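Local coordinates for cupin type-2 domain-containing protein (Klebsiella pneumoniae subsp. pneumoniae MGH 78578, PDB 3H8U) that is of unknown function but adopts the cupin double-stranded beta-helix fold and probably binds a metal ion, at residues A[54-59]-A[119-124]; A[60-65]-A[95-100]. All blocks are in the same frame, centred on the assembly; numbering follows the deposited sequence. Where two conformers were deposited one is given.

Contact 1 joins strand 51-56 to the short C-terminal strand 121-122 at the border of one sheet, whereas contact 2 spans the interior from strand 61-68 of the other sheet to strand 97-101. Their centres are about 9 Å apart. They share a sheet, since strands 51-56 and 97-101 are neighbours in it, and His-55 O lies 2.9 Å from His-97 N, a probable hydrogen bond. Along the chain, contact 2 is nested within the loop that contact 1 closes. Together they gather His-55, His-57, Asp-62 and His-97, which occupy positions matching the usual metal ligands of cupins, consistent with a metal-binding protein.

Contact 1 (A[54-59]-A[119-124]). With SO4 (sulfate ion), chain C.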
ATOM      1  N   SER A  54      -1.412  -4.519 -19.290  1.00 28.84           N
ATOM      2  CA  SER A  54      -2.667  -4.992 -18.776  1.00 29.42           C
ATOM      3  C   SER A  54      -2.603  -6.498 -18.555  1.00 29.18           C
ATOM      4  O   SER A  54      -2.085  -7.268 -19.388  1.00 27.92           O
ATOM      5  CB  SER A  54      -3.824  -4.617 -19.712  1.00 29.25           C
ATOM      6  OG  SER A  54      -4.022  -3.206 -19.662  1.00 33.19           O
ATOM      7  N   HIS A  55      -3.127  -6.882 -17.403  1.00 29.15           N
ATOM      8  CA  HIS A  55      -3.068  -8.242 -16.936  1.00 28.81           C
ATOM      9  C   HIS A  55      -4.182  -8.510 -15.922  1.00 28.81           C
ATOM     10  O   HIS A  55      -4.835  -7.597 -15.418  1.00 28.47           O
ATOM     11  CB  HIS A  55      -1.680  -8.564 -16.334  1.00 28.73           C
ATOM     12  CG  HIS A  55      -1.276  -7.725 -15.155  1.00 29.93           C
ATOM     13  ND1 HIS A  55      -0.933  -6.384 -15.255  1.00 30.91           N
ATOM     14  CD2 HIS A  55      -1.078  -8.062 -13.859  1.00 31.45           C
ATOM     15  CE1 HIS A  55      -0.581  -5.934 -14.065  1.00 32.43           C
ATOM     16  NE2 HIS A  55      -0.625  -6.937 -13.205  1.00 31.36           N
ATOM     17  N   VAL A  56      -4.385  -9.800 -15.677  1.00 28.63           N
ATOM     18  CA  VAL A  56      -5.355 -10.260 -14.702  0.50 28.89           C
ATOM     19  C   VAL A  56      -4.705 -11.301 -13.763  1.00 28.93           C
ATOM     20  O   VAL A  56      -3.922 -12.142 -14.206  1.00 28.75           O
ATOM     21  CB  VAL A  56      -6.615 -10.835 -15.443  0.50 28.93           C
ATOM     22  CG1 VAL A  56      -6.221 -11.886 -16.475  0.50 30.58           C
ATOM     23  CG2 VAL A  56      -7.639 -11.389 -14.458  0.50 29.82           C
ATOM     24  N   HIS A  57      -5.028 -11.236 -12.476  1.00 27.89           N
ATOM     25  CA  HIS A  57      -4.667 -12.280 -11.535  1.00 29.10           C
ATOM     26  C   HIS A  57      -5.983 -13.036 -11.327  1.00 29.57           C
ATOM     27  O   HIS A  57      -6.909 -12.484 -10.728  1.00 29.09           O
ATOM     28  CB  HIS A  57      -4.214 -11.744 -10.166  1.00 29.09           C
ATOM     29  CG  HIS A  57      -2.980 -10.905 -10.208  1.00 29.29           C
ATOM     30  ND1 HIS A  57      -3.033  -9.534 -10.271  1.00 31.38           N
ATOM     31  CD2 HIS A  57      -1.674 -11.229 -10.129  1.00 30.44           C
ATOM     32  CE1 HIS A  57      -1.805  -9.052 -10.296  1.00 30.93           C
ATOM     33  NE2 HIS A  57      -0.961 -10.064 -10.208  1.00 32.92           N
ATOM     34  N   PRO A  58      -6.075 -14.285 -11.820  1.00 29.24           N
ATOM     35  CA  PRO A  58      -7.292 -15.089 -11.645  1.00 29.31           C
ATOM     36  C   PRO A  58      -7.708 -15.319 -10.187  1.00 29.20           C
ATOM     37  O   PRO A  58      -8.903 -15.493  -9.887  1.00 29.14           O
ATOM     38  CB  PRO A  58      -6.905 -16.405 -12.284  1.00 29.18           C
ATOM     39  CG  PRO A  58      -5.949 -16.022 -13.318  1.00 30.04           C
ATOM     40  CD  PRO A  58      -5.105 -15.001 -12.653  1.00 29.23           C
ATOM     41  N   HIS A  59      -6.716 -15.336  -9.316  1.00 29.09           N
ATOM     42  CA  HIS A  59      -6.913 -15.666  -7.915  1.00 30.01           C
ATOM     43  C   HIS A  59      -6.173 -14.749  -6.951  1.00 30.25           C
ATOM     44  O   HIS A  59      -5.772 -15.180  -5.879  1.00 32.17           O
ATOM     45  CB  HIS A  59      -6.517 -17.139  -7.692  1.00 29.66           C
ATOM     46  CG  HIS A  59      -7.381 -18.108  -8.439  1.00 30.13           C
ATOM     47  ND1 HIS A  59      -6.881 -18.965  -9.401  1.00 30.97           N
ATOM     48  CD2 HIS A  59      -8.723 -18.285  -8.441  1.00 30.05           C
ATOM     49  CE1 HIS A  59      -7.873 -19.658  -9.929  1.00 28.91           C
ATOM     50  NE2 HIS A  59      -9.002 -19.271  -9.362  1.00 31.32           N
ATOM     51  N   GLY A 119      -0.753 -15.965  -9.461  1.00 35.23           N
ATOM     52  CA  GLY A 119      -0.256 -15.877 -10.822  1.00 35.46           C
ATOM     53  C   GLY A 119      -1.025 -14.848 -11.622  1.00 34.68           C
ATOM     54  O   GLY A 119      -2.034 -14.325 -11.162  1.00 35.11           O
ATOM     55  N   PHE A 120      -0.543 -14.553 -12.815  1.00 34.33           N
ATOM     56  CA  PHE A 120      -1.219 -13.597 -13.666  1.00 34.32           C
ATOM     57  C   PHE A 120      -1.154 -14.025 -15.110  1.00 32.75           C
ATOM     58  O   PHE A 120      -0.344 -14.892 -15.490  1.00 32.31           O
ATOM     59  CB  PHE A 120      -0.617 -12.195 -13.504  1.00 36.33           C
ATOM     60  CG  PHE A 120       0.712 -12.030 -14.193  1.00 37.41           C
ATOM     61  CD1 PHE A 120       0.766 -11.613 -15.507  1.00 38.27           C
ATOM     62  CD2 PHE A 120       1.889 -12.335 -13.533  1.00 41.67           C
ATOM     63  CE1 PHE A 120       1.965 -11.483 -16.180  1.00 40.21           C
ATOM     64  CE2 PHE A 120       3.119 -12.221 -14.183  1.00 41.35           C
ATOM     65  CZ  PHE A 120       3.160 -11.790 -15.516  1.00 41.58           C
ATOM     66  N   ALA A 121      -2.020 -13.413 -15.910  1.00 31.55           N
ATOM     67  CA  ALA A 121      -2.018 -13.596 -17.351  1.00 30.20           C
ATOM     68  C   ALA A 121      -2.130 -12.223 -17.965  1.00 29.64           C
ATOM     69  O   ALA A 121      -2.874 -11.396 -17.465  1.00 28.36           O
ATOM     70  CB  ALA A 121      -3.191 -14.445 -17.773  1.00 30.91           C
ATOM     71  N   LEU A 122      -1.368 -11.968 -19.034  1.00 28.67           N
ATOM     72  CA  LEU A 122      -1.548 -10.754 -19.825  1.00 28.71           C
ATOM     73  C   LEU A 122      -2.912 -10.814 -20.494  1.00 28.53           C
ATOM     74  O   LEU A 122      -3.329 -11.877 -20.957  1.00 25.96           O
ATOM     75  CB  LEU A 122      -0.490 -10.631 -20.904  1.00 29.18           C
ATOM     76  CG  LEU A 122       0.918 -10.360 -20.420  1.00 31.22           C
ATOM     77  CD1 LEU A 122       1.870 -10.278 -21.603  1.00 31.46           C
ATOM     78  CD2 LEU A 122       0.954  -9.084 -19.639  1.00 31.63           C
ATOM     79  N   ALA A 123      -3.621  -9.687 -20.501  1.00 28.70           N
ATOM     80  CA  ALA A 123      -4.980  -9.631 -21.024  1.00 29.17           C
ATOM     81  C   ALA A 123      -5.406  -8.194 -21.255  1.00 29.65           C
ATOM     82  O   ALA A 123      -5.107  -7.356 -20.431  1.00 30.12           O
ATOM     83  CB  ALA A 123      -5.953 -10.291 -20.033  1.00 29.61           C
ATOM     84  N   GLU A 124      -6.141  -7.926 -22.339  1.00 29.27           N
ATOM     85  CA  GLU A 124      -6.701  -6.572 -22.559  1.00 30.69           C
ATOM     86  C   GLU A 124      -8.204  -6.487 -22.228  1.00 30.74           C
ATOM     87  O   GLU A 124      -8.776  -5.412 -22.123  1.00 31.58           O
ATOM     88  CB  GLU A 124      -6.439  -6.105 -23.985  1.00 30.54           C
ATOM     89  CG  GLU A 124      -4.948  -6.003 -24.337  1.00 33.42           C
ATOM     90  CD  GLU A 124      -4.217  -4.915 -23.568  1.00 34.66           C
ATOM     91  OE1 GLU A 124      -4.857  -3.908 -23.200  1.00 40.00           O
ATOM     92  OE2 GLU A 124      -3.000  -5.064 -23.271  1.00 36.14           O
TER
HETATM   93  S   SO4 C 208      -3.166 -18.821  -9.511  1.00 70.04           S
HETATM   94  O1  SO4 C 208      -4.436 -18.894 -10.240  1.00 71.58           O
HETATM   95  O2  SO4 C 208      -2.963 -20.034  -8.718  1.00 71.22           O
HETATM   96  O3  SO4 C 208      -2.075 -18.700 -10.485  1.00 71.18           O
HETATM   97  O4  SO4 C 208      -3.195 -17.680  -8.601  1.00 70.18           O
HETATM   98  O   HOH W   1      -1.805  -7.048 -22.074  1.00 18.21           O
HETATM   99  O   HOH W   2      -1.409  -3.566 -22.112  1.00 18.69           O
HETATM  100  O   HOH W   3      -3.938 -15.379  -9.555  1.00 19.96           O
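His-57 turns the CD2 edge of its imidazole to Gly-119 O, with Phe-120 CB lying obliquely beside the ring. Its CB is already close to Gly-119 O, and CG follows at 3.7 Å. CD2 comes nearest, 3.3 Å from Gly-119 O, and it also touches Phe-120 CB. NE2 passes 3.9 Å from the same Phe-120 CB. With CG anti to the carbonyl carbon (chi1 -63°), ND1 is carried toward the ring of His-97, the two ring planes meeting at about 35°. Two residues earlier, His-55 and Phe-120 form an oblique aromatic pair, planes at 77°, in which Phe-120 CD1 reaches His-55 CB. Phenylalanine suits this place because its CB packs by His-57 while its apolar ring crosses His-55 obliquely.

The backbones pair as antiparallel strands. Val-56 N donates to Ala-121 O at 2.8 Å, Ala-121 N returns the bond to Val-56 O, and Ala-123 N donates to Ser-54 O. Beyond this, two waters link Ser-54 to the carboxylate of Glu-124: one bonds Ser-54 O, the other Ser-54 N, and both donate to OE2. At the opposite end, a sulfate, probably from the crystallisation liquor, accepts from His-59 ND1 at O1 (2.6 Å) and from Gly-119 N at O4. Gly-119 carries no side chain to fend the anion off.

His-55 and His-57 are the HxH pair of the first cupin motif, probably metal ligands as in related cupins. Strand 121-122 forms an outer edge of the sheet beside 51-56, which itself hydrogen-bonds to strand 97-101, while both histidines lean inward onto Asp-62 of strand 61-68.

Contact 2 (A[60-65]-A[95-100]); sequences GQDTWT and QVHGAM
His-97, Gly-98 and Ala-99 of segment 95-100 meet Asp-62 and Trp-64 across the interior of the barrel. Before them, Gln-95 serves with its backbone: its O accepts from His-97 ND1 at 3.3 Å, steadying one side of the imidazole. Val-96 O is used by Arg-13 of the second subunit.

His-97 carries the contact. Its CG sits between the backbone N and carbonyl carbon (chi1 62°), which swings the ring across to the facing strand. There NE2 donates to Asp-62 OD2 at 2.8 Å, on the anti side of the carboxylate. OD2 lies at the edge of the imidazole, and the carboxylate and ring planes stand at 78°. Histidine suits the position because its two nitrogens hold both the local backbone and the distant carboxylate; the pair lies with His-55 and His-57 among the cupin-motif residues, consistent with a metal site. OD2 takes a second bond from Trp-64 NE1 (3.0 Å), arriving from above the carboxylate plane, while OD1 is hydrogen-bonded to Ser-111 OG. The buried acid is therefore gripped at both oxygens.

From the benzene half of Trp-64, CZ2 touches His-97 CD2 at 3.8 Å, CH2 lies 4.1 Å from Gly-98 C, and CZ3 meets Ala-99 CB at 3.8 Å. Ala-99 presents only a methyl to the indole edge, while Gly-98 meets the ring through its backbone.

The axes of strand segments 61-65 and 97-100, from facing sheets, approach to 10.2 Å, with their N-to-C directions 27° apart; Trp-64 stacks on Phe-109 of strand 107-114 and meets Tyr-73 of strand 70-74 edge-to-face.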
ATOM      1  N   GLY A  60      -6.034 -13.474  -7.304  1.00 30.24           N
ATOM      2  CA  GLY A  60      -5.412 -12.498  -6.413  1.00 29.42           C
ATOM      3  C   GLY A  60      -5.970 -11.126  -6.633  1.00 29.90           C
ATOM      4  O   GLY A  60      -6.539 -10.849  -7.703  1.00 30.35           O
ATOM      5  N   GLN A  61      -5.860 -10.302  -5.599  1.00 29.10           N
ATOM      6  CA  GLN A  61      -6.185  -8.888  -5.635  1.00 29.09           C
ATOM      7  C   GLN A  61      -4.897  -8.082  -5.706  1.00 29.46           C
ATOM      8  O   GLN A  61      -3.908  -8.395  -5.010  1.00 29.68           O
ATOM      9  CB  GLN A  61      -6.972  -8.498  -4.379  1.00 28.67           C
ATOM     10  CG  GLN A  61      -7.283  -7.005  -4.301  1.00 29.20           C
ATOM     11  CD  GLN A  61      -8.156  -6.692  -3.162  1.00 28.51           C
ATOM     12  OE1 GLN A  61      -9.089  -7.473  -2.852  1.00 27.84           O
ATOM     13  NE2 GLN A  61      -7.963  -5.509  -2.573  1.00 29.01           N
ATOM     14  N   ASP A  62      -4.902  -7.057  -6.559  1.00 29.42           N
ATOM     15  CA  ASP A  62      -3.792  -6.148  -6.691  1.00 29.55           C
ATOM     16  C   ASP A  62      -4.243  -4.742  -6.285  1.00 28.73           C
ATOM     17  O   ASP A  62      -5.086  -4.115  -6.939  1.00 29.10           O
ATOM     18  CB  ASP A  62      -3.275  -6.147  -8.128  1.00 29.00           C
ATOM     19  CG  ASP A  62      -1.953  -5.415  -8.290  1.00 28.62           C
ATOM     20  OD1 ASP A  62      -1.392  -4.890  -7.281  1.00 31.29           O
ATOM     21  OD2 ASP A  62      -1.472  -5.381  -9.465  1.00 31.39           O
ATOM     22  N   THR A  63      -3.692  -4.284  -5.178  1.00 28.80           N
ATOM     23  CA  THR A  63      -4.001  -2.983  -4.619  1.00 28.90           C
ATOM     24  C   THR A  63      -2.810  -2.054  -4.861  1.00 29.62           C
ATOM     25  O   THR A  63      -1.694  -2.328  -4.397  1.00 29.69           O
ATOM     26  CB  THR A  63      -4.303  -3.055  -3.091  1.00 28.19           C
ATOM     27  OG1 THR A  63      -5.373  -3.983  -2.863  1.00 30.33           O
ATOM     28  CG2 THR A  63      -4.744  -1.666  -2.597  1.00 28.02           C
ATOM     29  N   TRP A  64      -3.051  -0.967  -5.601  1.00 28.77           N
ATOM     30  CA  TRP A  64      -2.033   0.023  -5.860  1.00 29.46           C
ATOM     31  C   TRP A  64      -2.230   1.272  -5.039  1.00 29.71           C
ATOM     32  O   TRP A  64      -3.330   1.802  -4.950  1.00 30.04           O
ATOM     33  CB  TRP A  64      -2.036   0.480  -7.320  1.00 30.40           C
ATOM     34  CG  TRP A  64      -1.795  -0.528  -8.365  1.00 29.65           C
ATOM     35  CD1 TRP A  64      -1.531  -1.853  -8.211  1.00 30.96           C
ATOM     36  CD2 TRP A  64      -1.731  -0.269  -9.773  1.00 30.25           C
ATOM     37  NE1 TRP A  64      -1.308  -2.428  -9.429  1.00 30.29           N
ATOM     38  CE2 TRP A  64      -1.441  -1.487 -10.407  1.00 30.44           C
ATOM     39  CE3 TRP A  64      -1.876   0.889 -10.555  1.00 29.29           C
ATOM     40  CZ2 TRP A  64      -1.295  -1.600 -11.785  1.00 30.30           C
ATOM     41  CZ3 TRP A  64      -1.730   0.780 -11.933  1.00 29.47           C
ATOM     42  CH2 TRP A  64      -1.441  -0.452 -12.537  1.00 31.96           C
ATOM     43  N   THR A  65      -1.138   1.774  -4.450  1.00 30.34           N
ATOM     44  CA  THR A  65      -1.182   3.069  -3.777  1.00 29.77           C
ATOM     45  C   THR A  65      -0.231   4.022  -4.510  1.00 29.33           C
ATOM     46  O   THR A  65       0.967   3.788  -4.594  1.00 28.22           O
ATOM     47  CB  THR A  65      -0.829   2.935  -2.264  1.00 30.81           C
ATOM     48  OG1 THR A  65      -1.849   2.192  -1.595  1.00 30.14           O
ATOM     49  CG2 THR A  65      -0.729   4.304  -1.639  1.00 31.92           C
ATOM     50  N   GLN A  95     -10.226  -9.204 -12.664  1.00 29.61           N
ATOM     51  CA  GLN A  95     -10.334  -7.846 -13.178  1.00 29.29           C
ATOM     52  C   GLN A  95      -9.060  -7.434 -13.925  1.00 29.02           C
ATOM     53  O   GLN A  95      -7.975  -7.414 -13.362  1.00 28.71           O
ATOM     54  CB  GLN A  95     -10.674  -6.861 -12.053  1.00 29.25           C
ATOM     55  CG  GLN A  95     -12.075  -7.014 -11.521  1.00 29.38           C
ATOM     56  CD  GLN A  95     -12.507  -5.848 -10.637  1.00 28.51           C
ATOM     57  OE1 GLN A  95     -11.696  -5.291  -9.874  1.00 28.79           O
ATOM     58  NE2 GLN A  95     -13.798  -5.531 -10.677  1.00 27.18           N
ATOM     59  N   VAL A  96      -9.213  -7.074 -15.200  1.00 28.10           N
ATOM     60  CA  VAL A  96      -8.092  -6.587 -15.985  1.00 28.70           C
ATOM     61  C   VAL A  96      -7.621  -5.235 -15.452  1.00 28.78           C
ATOM     62  O   VAL A  96      -8.446  -4.361 -15.112  1.00 28.21           O
ATOM     63  CB  VAL A  96      -8.456  -6.444 -17.491  1.00 28.65           C
ATOM     64  CG1 VAL A  96      -7.260  -5.894 -18.283  1.00 30.04           C
ATOM     65  CG2 VAL A  96      -8.865  -7.775 -18.074  1.00 29.69           C
ATOM     66  N   HIS A  97      -6.305  -5.064 -15.346  1.00 27.73           N
ATOM     67  CA  HIS A  97      -5.738  -3.782 -14.941  1.00 29.00           C
ATOM     68  C   HIS A  97      -4.341  -3.564 -15.539  1.00 28.85           C
ATOM     69  O   HIS A  97      -3.528  -4.496 -15.678  1.00 29.39           O
ATOM     70  CB  HIS A  97      -5.696  -3.643 -13.402  1.00 30.49           C
ATOM     71  CG  HIS A  97      -4.839  -4.657 -12.712  1.00 30.51           C
ATOM     72  ND1 HIS A  97      -5.078  -6.019 -12.802  1.00 31.14           N
ATOM     73  CD2 HIS A  97      -3.786  -4.514 -11.865  1.00 31.10           C
ATOM     74  CE1 HIS A  97      -4.172  -6.660 -12.075  1.00 32.21           C
ATOM     75  NE2 HIS A  97      -3.380  -5.769 -11.506  1.00 32.65           N
ATOM     76  N   GLY A  98      -4.097  -2.317 -15.884  1.00 29.21           N
ATOM     77  CA  GLY A  98      -2.843  -1.851 -16.475  1.00 29.94           C
ATOM     78  C   GLY A  98      -2.841  -0.331 -16.371  1.00 30.62           C
ATOM     79  O   GLY A  98      -3.825   0.266 -15.892  1.00 30.46           O
ATOM     80  N   ALA A  99      -1.769   0.325 -16.820  1.00 30.80           N
ATOM     81  CA  ALA A  99      -1.763   1.791 -16.787  1.00 30.51           C
ATOM     82  C   ALA A  99      -0.826   2.411 -17.811  1.00 30.93           C
ATOM     83  O   ALA A  99       0.065   1.737 -18.300  1.00 30.98           O
ATOM     84  CB  ALA A  99      -1.441   2.279 -15.385  1.00 30.77           C
HETATM   85  N   MSE A 100      -1.074   3.679 -18.159  1.00 30.59           N
HETATM   86  CA  MSE A 100      -0.119   4.491 -18.908  1.00 31.29           C
HETATM   87  C   MSE A 100       0.097   5.798 -18.143  1.00 29.62           C
HETATM   88  O   MSE A 100      -0.899   6.442 -17.757  1.00 29.77           O
HETATM   89  CB  MSE A 100      -0.613   4.796 -20.335  1.00 30.49           C
HETATM   90  CG  MSE A 100       0.577   5.276 -21.230  1.00 34.15           C
HETATM   91 SE   MSE A 100       0.097   6.510 -22.534  0.75 36.75          SE
HETATM   92  CE  MSE A 100      -0.656   7.748 -21.325  1.00 36.36           C
TER